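PDB 3IP1: scyllo-inosose 3-dehydrogenase from Thermotoga maritima, which catalyses the NAD(+)-dependent oxidation of scyllo-inosose to 3-dehydro-scyllo-inosose, probably as a step in myo-inositol degradation. Local coordinates for residues E195-A200 / V230-H235; V204-G209 / H347-R352; G222-L227 / T364-K369. All blocks are in the same frame, centred on the assembly; numbering follows the deposited sequence.

Contact 1: E195-A200 / V230-H235; sequences EPTSVA and VAILKH. With CD (cadmium ion), chain F.
The tip of I232, on helix 224-235, is pressed against T197 and A200 of helix 194-207, and its CD1 methyl makes every close approach between the two segments. I232 CD1 lies 3.5 Å from T197 O, so the methyl sits against backbone as well as side chains. A200 CB is 3.9 Å from the same I232 CD1, and T197 CG2 approaches that methyl at 4.0 Å. The outer part of the I232 chain is extended (chi2 155°), which carries CD1 across to the neighbouring helix. Of the T197 side chain the methyl branch CG2 faces I232, while OG1 bonds L193 O one turn back. Packing is looser at the far end of 230-235, where K234 and H235 are partly exposed. K234 NZ forms a salt bridge with D260, and H235 ND1 bonds A231 O at 3.2 Å from above its carbonyl plane, on the face opposite H235 N. The other end of 195-200 carries the metal: E195 OE1 binds the cadmium ion at 2.7 Å, alongside a water, H97 and E98. The pair thus joins the first helix of the Rossmann fold to a helix that supplies a ligand to the catalytic metal site of a zinc-containing alcohol dehydrogenase.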
loop_
_atom_site.group_PDB
_atom_site.type_symbol
_atom_site.label_atom_id
_atom_site.label_comp_id
_atom_site.label_asym_id
_atom_site.label_seq_id
_atom_site.Cartn_x
_atom_site.Cartn_y
_atom_site.Cartn_z
ATOM N N GLU A 195 -10.940 12.466 20.597
ATOM C CA GLU A 195 -10.895 13.331 19.424
ATOM C C GLU A 195 -9.483 13.879 19.126
ATOM O O GLU A 195 -8.961 13.648 18.034
ATOM C CB GLU A 195 -11.967 14.437 19.518
ATOM C CG GLU A 195 -12.225 15.219 18.226
ATOM C CD GLU A 195 -11.326 16.432 18.042
ATOM O OE1 GLU A 195 -10.637 16.848 18.988
ATOM O OE2 GLU A 195 -11.305 16.989 16.922
ATOM N N PRO A 196 -8.854 14.598 20.076
ATOM C CA PRO A 196 -7.487 15.057 19.734
ATOM C C PRO A 196 -6.491 13.897 19.526
ATOM O O PRO A 196 -5.529 14.035 18.755
ATOM C CB PRO A 196 -7.077 15.908 20.950
ATOM C CG PRO A 196 -7.999 15.472 22.075
ATOM C CD PRO A 196 -9.302 15.126 21.386
ATOM N N THR A 197 -6.702 12.772 20.205
ATOM C CA THR A 197 -5.788 11.638 20.055
ATOM C C THR A 197 -5.951 11.055 18.648
ATOM O O THR A 197 -4.968 10.617 18.029
ATOM C CB THR A 197 -6.004 10.548 21.163
ATOM O OG1 THR A 197 -5.819 11.144 22.466
ATOM C CG2 THR A 197 -5.013 9.363 20.995
ATOM N N SER A 198 -7.191 11.106 18.142
ATOM C CA SER A 198 -7.528 10.601 16.804
ATOM C C SER A 198 -7.025 11.504 15.696
ATOM O O SER A 198 -6.749 11.029 14.593
ATOM C CB SER A 198 -9.051 10.407 16.674
ATOM O OG SER A 198 -9.496 9.387 17.563
ATOM N N VAL A 199 -6.925 12.805 15.973
ATOM C CA VAL A 199 -6.266 13.724 15.048
ATOM C C VAL A 199 -4.805 13.283 14.838
ATOM O O VAL A 199 -4.352 13.166 13.696
ATOM C CB VAL A 199 -6.321 15.197 15.556
ATOM C CG1 VAL A 199 -5.367 16.092 14.755
ATOM C CG2 VAL A 199 -7.771 15.754 15.501
ATOM N N ALA A 200 -4.078 13.069 15.935
ATOM C CA ALA A 200 -2.708 12.563 15.899
ATOM C C ALA A 200 -2.653 11.198 15.210
ATOM O O ALA A 200 -1.794 10.944 14.363
ATOM C CB ALA A 200 -2.146 12.446 17.321
ATOM N N VAL A 230 3.313 10.943 20.400
ATOM C CA VAL A 230 4.385 10.279 21.156
ATOM C C VAL A 230 3.895 8.946 21.666
ATOM O O VAL A 230 4.546 7.909 21.447
ATOM C CB VAL A 230 4.890 11.127 22.357
ATOM C CG1 VAL A 230 5.783 10.289 23.281
ATOM C CG2 VAL A 230 5.667 12.321 21.850
ATOM N N ALA A 231 2.751 8.992 22.341
ATOM C CA ALA A 231 2.094 7.812 22.886
ATOM C C ALA A 231 1.783 6.790 21.794
ATOM O O ALA A 231 2.102 5.606 21.940
ATOM C CB ALA A 231 0.810 8.220 23.629
ATOM N N ILE A 232 1.158 7.246 20.707
ATOM C CA ILE A 232 0.723 6.331 19.651
ATOM C C ILE A 232 1.911 5.611 19.015
ATOM O O ILE A 232 1.879 4.390 18.808
ATOM C CB ILE A 232 -0.080 7.057 18.547
ATOM C CG1 ILE A 232 -1.474 7.469 19.074
ATOM C CG2 ILE A 232 -0.223 6.153 17.333
ATOM C CD1 ILE A 232 -2.080 8.706 18.301
ATOM N N LEU A 233 2.947 6.384 18.708
ATOM C CA LEU A 233 4.100 5.880 17.987
ATOM C C LEU A 233 5.006 5.012 18.855
ATOM O O LEU A 233 5.620 4.083 18.344
ATOM C CB LEU A 233 4.856 7.034 17.335
ATOM C CG LEU A 233 4.064 7.607 16.147
ATOM C CD1 LEU A 233 4.654 8.952 15.634
ATOM C CD2 LEU A 233 3.964 6.553 15.014
ATOM N N LYS A 234 5.066 5.288 20.165
ATOM C CA LYS A 234 5.704 4.345 21.076
ATOM C C LYS A 234 4.923 3.027 21.121
ATOM O O LYS A 234 5.508 1.972 20.928
ATOM C CB LYS A 234 5.910 4.912 22.484
ATOM C CG LYS A 234 6.995 4.199 23.285
ATOM C CD LYS A 234 8.343 4.187 22.551
ATOM C CE LYS A 234 9.400 3.341 23.286
ATOM N NZ LYS A 234 10.734 3.399 22.601
ATOM N N HIS A 235 3.609 3.095 21.332
ATOM C CA HIS A 235 2.762 1.902 21.277
ATOM C C HIS A 235 2.861 1.169 19.935
ATOM O O HIS A 235 2.677 -0.052 19.894
ATOM C CB HIS A 235 1.299 2.207 21.660
ATOM C CG HIS A 235 1.065 2.196 23.144
ATOM N ND1 HIS A 235 1.400 3.261 23.960
ATOM C CD2 HIS A 235 0.584 1.231 23.966
ATOM C CE1 HIS A 235 1.112 2.963 25.217
ATOM N NE2 HIS A 235 0.627 1.734 25.248
HETATM CD CD CD F . -9.925 19.455 19.052
HETATM O O HOH W 1 -7.855 18.532 18.403
#

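Contact 2: V204-G209 / H347-R352; sequences VIVRGG and HGTFPR
The start of helix 349-358, with G348 as its N-cap, meets the late part of helix 194-207 through V206, which touches H347 and T349. The CG1 methyl of V206 stands over the centre of the H347 imidazole in a CH-pi contact, 3.9 Å from the ring centroid and only 11° off its normal. The other branch, V206 CG2, approaches T349 OG1 at 3.6 Å. The chi1 of V206 (-174°), with CG1 anti to the backbone N, turns that methyl to the imidazole and CG2 to T349. Behind the contact, R352 NH1 reaches back to H347 O at 2.7 Å and to G348 O at 3.3 Å; both bonds are weak. R352 NE forms a salt bridge with D215 of a second subunit, and V206 and H347 also pack on R212 of that subunit and R335 of a third. Exchanging H347 for an alanine would probably leave V206 CG1 without its aromatic face and open a gap beside those two arginines. G348, at positive phi, would bring any CB against R352 NH1. Helix 349-358 thus packs, through its first residue and the one before its N-cap, on the end of helix 194-207, at a junction where neighbouring subunits also meet.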
loop_
_atom_site.group_PDB
_atom_site.type_symbol
_atom_site.label_atom_id
_atom_site.label_comp_id
_atom_site.label_asym_id
_atom_site.label_seq_id
_atom_site.Cartn_x
_atom_site.Cartn_y
_atom_site.Cartn_z
ATOM N N VAL A 204 -0.465 10.270 11.897
ATOM C CA VAL A 204 0.730 9.404 11.858
ATOM C C VAL A 204 0.546 7.966 11.324
ATOM O O VAL A 204 1.495 7.389 10.757
ATOM C CB VAL A 204 1.509 9.364 13.209
ATOM C CG1 VAL A 204 1.959 10.767 13.593
ATOM C CG2 VAL A 204 0.691 8.739 14.329
ATOM N N ILE A 205 -0.651 7.406 11.515
ATOM C CA ILE A 205 -0.943 6.023 11.125
ATOM C C ILE A 205 -1.606 6.005 9.753
ATOM O O ILE A 205 -1.117 5.332 8.841
ATOM C CB ILE A 205 -1.859 5.297 12.171
ATOM C CG1 ILE A 205 -1.212 5.262 13.558
ATOM C CG2 ILE A 205 -2.239 3.864 11.699
ATOM C CD1 ILE A 205 0.210 4.763 13.599
ATOM N N VAL A 206 -2.705 6.753 9.612
ATOM C CA VAL A 206 -3.480 6.765 8.373
ATOM C C VAL A 206 -2.824 7.563 7.231
ATOM O O VAL A 206 -2.594 7.016 6.159
ATOM C CB VAL A 206 -4.927 7.282 8.595
ATOM C CG1 VAL A 206 -5.752 7.150 7.295
ATOM C CG2 VAL A 206 -5.608 6.506 9.751
ATOM N N ARG A 207 -2.578 8.860 7.441
ATOM C CA ARG A 207 -1.932 9.702 6.434
ATOM C C ARG A 207 -0.430 9.459 6.328
ATOM O O ARG A 207 0.105 9.338 5.235
ATOM C CB ARG A 207 -2.189 11.193 6.737
ATOM C CG ARG A 207 -3.635 11.619 6.531
ATOM C CD ARG A 207 -4.046 11.421 5.077
ATOM N NE ARG A 207 -3.453 12.459 4.232
ATOM C CZ ARG A 207 -2.937 12.259 3.027
ATOM N NH1 ARG A 207 -2.919 11.051 2.490
ATOM N NH2 ARG A 207 -2.452 13.286 2.350
ATOM N N GLY A 208 0.249 9.426 7.474
ATOM C CA GLY A 208 1.687 9.225 7.529
ATOM C C GLY A 208 2.119 7.853 7.079
ATOM O O GLY A 208 3.279 7.658 6.706
ATOM N N GLY A 209 1.190 6.899 7.115
ATOM C CA GLY A 209 1.474 5.527 6.706
ATOM C C GLY A 209 1.930 4.643 7.855
ATOM O O GLY A 209 2.180 3.448 7.657
ATOM N N HIS A 347 -11.965 5.460 8.650
ATOM C CA HIS A 347 -10.817 4.515 8.751
ATOM C C HIS A 347 -10.784 3.680 10.023
ATOM O O HIS A 347 -9.867 2.906 10.219
ATOM C CB HIS A 347 -9.474 5.270 8.566
ATOM C CG HIS A 347 -9.464 6.165 7.364
ATOM N ND1 HIS A 347 -9.344 5.680 6.079
ATOM C CD2 HIS A 347 -9.640 7.504 7.249
ATOM C CE1 HIS A 347 -9.410 6.686 5.222
ATOM N NE2 HIS A 347 -9.588 7.804 5.906
ATOM N N GLY A 348 -11.780 3.853 10.886
ATOM C CA GLY A 348 -11.846 3.153 12.156
ATOM C C GLY A 348 -10.810 3.692 13.121
ATOM O O GLY A 348 -10.305 2.965 13.970
ATOM N N THR A 349 -10.491 4.969 12.978
ATOM C CA THR A 349 -9.522 5.596 13.866
ATOM C C THR A 349 -10.052 5.715 15.288
ATOM O O THR A 349 -9.385 5.267 16.227
ATOM C CB THR A 349 -9.069 6.949 13.308
ATOM O OG1 THR A 349 -8.273 6.713 12.135
ATOM C CG2 THR A 349 -8.274 7.754 14.343
ATOM N N PHE A 350 -11.249 6.295 15.443
ATOM C CA PHE A 350 -11.876 6.425 16.769
ATOM C C PHE A 350 -11.889 5.112 17.541
ATOM O O PHE A 350 -11.409 5.088 18.656
ATOM C CB PHE A 350 -13.305 7.021 16.703
ATOM C CG PHE A 350 -13.395 8.475 17.121
ATOM C CD1 PHE A 350 -12.607 9.456 16.499
ATOM C CD2 PHE A 350 -14.286 8.871 18.116
ATOM C CE1 PHE A 350 -12.701 10.801 16.859
ATOM C CE2 PHE A 350 -14.389 10.226 18.500
ATOM C CZ PHE A 350 -13.594 11.189 17.874
ATOM N N PRO A 351 -12.425 4.016 16.958
ATOM C CA PRO A 351 -12.525 2.837 17.821
ATOM C C PRO A 351 -11.182 2.206 18.128
ATOM O O PRO A 351 -11.011 1.624 19.193
ATOM C CB PRO A 351 -13.436 1.882 17.034
ATOM C CG PRO A 351 -13.398 2.359 15.615
ATOM C CD PRO A 351 -13.180 3.844 15.697
ATOM N N ARG A 352 -10.216 2.342 17.229
ATOM C CA ARG A 352 -8.896 1.826 17.545
ATOM C C ARG A 352 -8.221 2.677 18.618
ATOM O O ARG A 352 -7.503 2.143 19.457
ATOM C CB ARG A 352 -7.993 1.750 16.301
ATOM C CG ARG A 352 -8.256 0.563 15.372
ATOM C CD ARG A 352 -7.304 0.650 14.174
ATOM N NE ARG A 352 -7.524 -0.371 13.151
ATOM C CZ ARG A 352 -8.214 -0.181 12.028
ATOM N NH1 ARG A 352 -8.798 0.992 11.768
ATOM N NH2 ARG A 352 -8.333 -1.171 11.163
#

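Contact 3: G222-L227 / T364-K369; sequences GGPIGL and TKIISK
L227 N donates to G223 O at 2.8 Å, the first-turn bond of helix 224-235, with G223 in the N-cap position. The helix so begun presents P224 and L227, three residues apart and on one side, to the single side chain of I366. Its two branches divide the work. I366 CD1, at the end of the longer branch, meets P224 CB at 3.8 Å, while the shorter branch sets I366 CG2 3.9 Å from L227 CD1. CG1 of I366 takes the crowded position between backbone N and carbonyl carbon (chi1 79°), leaving CG2 beside the backbone N. The L227 and I366 side chains run alongside each other, pointing opposite ways, an apolar contact without any hydrogen bond between the segments. G223 and G226, with G221, fit the GxGxxG pattern of a Rossmann strand-turn-helix unit, here strand 216-220 followed by helix 224-235. I225, which by similarity binds NAD(+), sits in this first turn, its CB directed away from 364-369, consistent with a nucleotide-binding role. At G226 a CB would be crowded by G222 CA. Around the contact, L257 of helix 248-257 packs on both L227 and I366, and L193 also touches I366. In the 3-10 turn carrying I366, I367 N bonds T364 O at 3.1 Å, and T364 OG1 is hydrogen-bonded to both D362 and R186.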
loop_
_atom_site.group_PDB
_atom_site.type_symbol
_atom_site.label_atom_id
_atom_site.label_comp_id
_atom_site.label_asym_id
_atom_site.label_seq_id
_atom_site.Cartn_x
_atom_site.Cartn_y
_atom_site.Cartn_z
ATOM N N GLY A 222 5.001 19.853 21.185
ATOM C CA GLY A 222 4.454 19.056 22.289
ATOM C C GLY A 222 3.117 19.522 22.875
ATOM O O GLY A 222 2.862 19.355 24.078
ATOM N N GLY A 223 2.262 20.108 22.039
ATOM C CA GLY A 223 0.862 20.314 22.409
ATOM C C GLY A 223 0.143 18.965 22.437
ATOM O O GLY A 223 0.760 17.926 22.177
ATOM N N PRO A 224 -1.161 18.956 22.750
ATOM C CA PRO A 224 -1.846 17.664 22.870
ATOM C C PRO A 224 -1.730 16.760 21.625
ATOM O O PRO A 224 -1.578 15.532 21.769
ATOM C CB PRO A 224 -3.295 18.065 23.144
ATOM C CG PRO A 224 -3.156 19.382 23.889
ATOM C CD PRO A 224 -2.042 20.080 23.133
ATOM N N ILE A 225 -1.750 17.342 20.430
ATOM C CA ILE A 225 -1.561 16.509 19.238
ATOM C C ILE A 225 -0.186 15.843 19.178
ATOM O O ILE A 225 -0.091 14.621 19.008
ATOM C CB ILE A 225 -1.896 17.242 17.924
ATOM C CG1 ILE A 225 -3.408 17.505 17.864
ATOM C CG2 ILE A 225 -1.426 16.394 16.708
ATOM C CD1 ILE A 225 -3.784 18.634 16.905
ATOM N N GLY A 226 0.871 16.631 19.350
ATOM C CA GLY A 226 2.236 16.069 19.441
ATOM C C GLY A 226 2.383 15.052 20.573
ATOM O O GLY A 226 3.033 14.029 20.415
ATOM N N LEU A 227 1.755 15.322 21.714
ATOM C CA LEU A 227 1.798 14.399 22.843
ATOM C C LEU A 227 1.082 13.059 22.579
ATOM O O LEU A 227 1.553 12.018 23.010
ATOM C CB LEU A 227 1.244 15.076 24.100
ATOM C CG LEU A 227 2.149 16.164 24.699
ATOM C CD1 LEU A 227 1.539 16.787 25.974
ATOM C CD2 LEU A 227 3.554 15.620 24.979
ATOM N N THR A 364 -4.844 10.628 29.847
ATOM C CA THR A 364 -5.334 11.532 30.906
ATOM C C THR A 364 -4.186 12.229 31.634
ATOM O O THR A 364 -4.396 13.263 32.271
ATOM C CB THR A 364 -6.281 10.840 31.944
ATOM O OG1 THR A 364 -5.551 9.882 32.729
ATOM C CG2 THR A 364 -7.452 10.161 31.244
ATOM N N LYS A 365 -2.971 11.699 31.475
ATOM C CA LYS A 365 -1.777 12.314 32.041
ATOM C C LYS A 365 -1.586 13.763 31.587
ATOM O O LYS A 365 -0.894 14.530 32.248
ATOM C CB LYS A 365 -0.518 11.507 31.693
ATOM C CG LYS A 365 -0.510 10.060 32.199
ATOM C CD LYS A 365 0.877 9.465 32.023
ATOM C CE LYS A 365 1.038 8.167 32.797
ATOM N NZ LYS A 365 0.644 6.983 31.979
ATOM N N ILE A 366 -2.182 14.134 30.459
ATOM C CA ILE A 366 -1.974 15.472 29.917
ATOM C C ILE A 366 -2.957 16.522 30.444
ATOM O O ILE A 366 -2.771 17.722 30.203
ATOM C CB ILE A 366 -1.936 15.491 28.361
ATOM C CG1 ILE A 366 -3.353 15.426 27.772
ATOM C CG2 ILE A 366 -0.972 14.392 27.831
ATOM C CD1 ILE A 366 -3.436 15.893 26.319
ATOM N N ILE A 367 -3.990 16.083 31.154
ATOM C CA ILE A 367 -4.958 17.016 31.710
ATOM C C ILE A 367 -4.308 17.767 32.871
ATOM O O ILE A 367 -3.955 17.170 33.877
ATOM C CB ILE A 367 -6.284 16.317 32.124
ATOM C CG1 ILE A 367 -6.952 15.679 30.891
ATOM C CG2 ILE A 367 -7.245 17.314 32.804
ATOM C CD1 ILE A 367 -8.088 14.714 31.208
ATOM N N SER A 368 -4.132 19.073 32.704
ATOM C CA SER A 368 -3.523 19.906 33.737
ATOM C C SER A 368 -4.513 20.244 34.845
ATOM O O SER A 368 -4.127 20.330 36.007
ATOM C CB SER A 368 -2.944 21.187 33.142
ATOM O OG SER A 368 -2.178 20.873 31.989
ATOM N N LYS A 369 -5.784 20.398 34.485
ATOM C CA LYS A 369 -6.794 20.861 35.425
ATOM C C LYS A 369 -8.206 20.558 34.905
ATOM O O LYS A 369 -8.469 20.655 33.702
ATOM C CB LYS A 369 -6.620 22.371 35.612
ATOM C CG LYS A 369 -7.541 23.018 36.600
ATOM C CD LYS A 369 -7.359 24.519 36.528
ATOM C CE LYS A 369 -6.745 25.055 37.804
ATOM N NZ LYS A 369 -7.837 25.621 38.644
#

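How the contacts relate
Contacts 1 and 2 share helix 194-207, and contacts 1 and 3 share helix 224-235, so contact 1 is the middle member, its centre about 9 Å from that of contact 2 and 11 Å from that of contact 3. F350 packs on 195-200, with F350 CZ 3.8 Å from E195 CA. On the coenzyme side, A200 CB lies 3.4 Å from O of I225, a probable NAD(+) residue. Contacts 2 and 3 do not touch, their nearest atoms being about 7 Å apart. Contact 1 binds the metal directly through E195; the P224 side chain of contact 3 lies about 8 Å from a cadmium ion and the T349 side chain of contact 2 about 9 Å from that of E195.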